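Local coordinates for A223 penton protein C-terminal domain-containing protein (Sulfolobus turreted icosahedral virus 1, PDB 6BO3) that probably forms part of the pentameric turrets that project from the icosahedral capsid of this archaeal virus, at residues Gly53-Asp58 and Pro103-Gly108. The protein carries 1 engineered substitution. Numbering follows the deposited sequence.
Sequences GQAVID and PSNVSG
The backbones of V56 and N105 come nearest each other at 6.4 Å between their CA atoms. V56 lies where the loop after strand 44-53 runs into strand 57-62, and N105 sits in the loop joining strands 96-101 and 111-120, at one end of the N-terminal β-sandwich. No backbone-to-backbone bond joins residues 53-58 to 103-108, though V56 has one to D102, just before P103. The N105 amide bridges the gap. Its OD1 accepts the N-H of V56 at 2.9 Å from V56 N, on a lone pair in the carbonyl plane. Its ND2 donates to V56 O, also at 2.9 Å, and this bond is nearly straight (169°). V56 O lies in the plane of the amide, which suits this bond. CB of N105 already points toward V56, and CG stands anti to the carbonyl carbon (chi1 -83°). OD1 also rests against the V56 side chain, 3.5 Å from CB and 3.7 Å from CG2. At the edge, P103 CD lies 4.1 Å from D58 OD2, a loose touch. The amide thus meets V56 much as a backbone partner would, continuing the link between the chains past the strand ends. Its matched donor and acceptor, with D102 O as a further acceptor for ND2, fix which way round it lies.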
loop_
_atom_site.group_PDB
_atom_site.type_symbol
_atom_site.label_atom_id
_atom_site.label_comp_id
_atom_site.label_asym_id
_atom_site.label_seq_id
_atom_site.Cartn_x
_atom_site.Cartn_y
_atom_site.Cartn_z
ATOM N N GLY A 53 -4.687 -1.367 -11.548
ATOM C CA GLY A 53 -4.190 -1.401 -12.903
ATOM C C GLY A 53 -4.432 -0.086 -13.593
ATOM O O GLY A 53 -4.732 0.936 -12.939
ATOM N N GLN A 54 -4.369 -0.141 -14.918
ATOM C CA GLN A 54 -4.224 1.045 -15.764
ATOM C C GLN A 54 -5.506 1.507 -16.455
ATOM O O GLN A 54 -5.483 2.522 -17.145
ATOM C CB GLN A 54 -3.161 0.782 -16.838
ATOM C CG GLN A 54 -1.753 0.609 -16.294
ATOM C CD GLN A 54 -1.577 -0.679 -15.500
ATOM O OE1 GLN A 54 -1.976 -1.762 -15.947
ATOM N NE2 GLN A 54 -0.976 -0.570 -14.315
ATOM N N ALA A 55 -6.597 0.761 -16.315
ATOM C CA ALA A 55 -7.846 1.133 -16.970
ATOM C C ALA A 55 -8.597 2.082 -16.079
ATOM O O ALA A 55 -8.793 1.796 -14.912
ATOM C CB ALA A 55 -8.711 -0.081 -17.245
ATOM N N VAL A 56 -9.026 3.199 -16.645
ATOM C CA VAL A 56 -10.009 4.052 -15.987
ATOM C C VAL A 56 -11.326 3.295 -15.975
ATOM O O VAL A 56 -11.698 2.684 -16.983
ATOM C CB VAL A 56 -10.205 5.358 -16.749
ATOM C CG1 VAL A 56 -11.336 6.181 -16.136
ATOM C CG2 VAL A 56 -8.911 6.150 -16.771
ATOM N N ILE A 57 -12.025 3.337 -14.845
ATOM C CA ILE A 57 -13.282 2.627 -14.703
ATOM C C ILE A 57 -14.368 3.560 -14.195
ATOM O O ILE A 57 -14.091 4.569 -13.496
ATOM C CB ILE A 57 -13.194 1.365 -13.787
ATOM C CG1 ILE A 57 -12.652 1.683 -12.385
ATOM C CG2 ILE A 57 -12.328 0.271 -14.407
ATOM C CD1 ILE A 57 -12.820 0.536 -11.405
ATOM N N ASP A 58 -15.590 3.238 -14.601
ATOM C CA ASP A 58 -16.791 3.944 -14.151
ATOM C C ASP A 58 -17.594 3.072 -13.212
ATOM O O ASP A 58 -17.935 1.920 -13.533
ATOM C CB ASP A 58 -17.654 4.382 -15.327
ATOM C CG ASP A 58 -16.879 5.177 -16.349
ATOM O OD1 ASP A 58 -16.174 6.142 -15.965
ATOM O OD2 ASP A 58 -16.976 4.825 -17.545
ATOM N N PRO A 103 -15.045 4.145 -21.913
ATOM C CA PRO A 103 -14.789 4.150 -23.358
ATOM C C PRO A 103 -13.611 5.039 -23.804
ATOM O O PRO A 103 -13.062 4.816 -24.875
ATOM C CB PRO A 103 -16.115 4.652 -23.955
ATOM C CG PRO A 103 -16.861 5.279 -22.825
ATOM C CD PRO A 103 -16.438 4.535 -21.605
ATOM N N SER A 104 -13.218 6.012 -22.986
ATOM C CA SER A 104 -12.114 6.907 -23.323
ATOM C C SER A 104 -10.741 6.274 -23.103
ATOM O O SER A 104 -9.739 6.900 -23.388
ATOM C CB SER A 104 -12.195 8.201 -22.503
ATOM O OG SER A 104 -11.817 7.979 -21.149
ATOM N N ASN A 105 -10.680 5.052 -22.591
ATOM C CA ASN A 105 -9.390 4.410 -22.357
ATOM C C ASN A 105 -8.536 4.257 -23.608
ATOM O O ASN A 105 -9.055 4.036 -24.704
ATOM C CB ASN A 105 -9.574 3.041 -21.715
ATOM C CG ASN A 105 -9.756 3.137 -20.220
ATOM O OD1 ASN A 105 -8.859 3.596 -19.512
ATOM N ND2 ASN A 105 -10.924 2.737 -19.734
ATOM N N VAL A 106 -7.223 4.385 -23.418
ATOM C CA VAL A 106 -6.249 4.026 -24.440
ATOM C C VAL A 106 -6.432 2.535 -24.642
ATOM O O VAL A 106 -6.622 1.809 -23.679
ATOM C CB VAL A 106 -4.802 4.308 -23.976
ATOM C CG1 VAL A 106 -3.806 3.976 -25.078
ATOM C CG2 VAL A 106 -4.646 5.760 -23.536
ATOM N N SER A 107 -6.409 2.056 -25.877
ATOM C CA SER A 107 -6.696 0.640 -26.091
ATOM C C SER A 107 -5.598 -0.229 -25.467
ATOM O O SER A 107 -4.430 0.167 -25.419
ATOM C CB SER A 107 -6.862 0.329 -27.578
ATOM O OG SER A 107 -5.703 0.691 -28.290
ATOM N N GLY A 108 -5.990 -1.397 -24.963
ATOM C CA GLY A 108 -5.042 -2.364 -24.410
ATOM C C GLY A 108 -4.742 -2.237 -22.921
ATOM O O GLY A 108 -4.089 -3.111 -22.356
#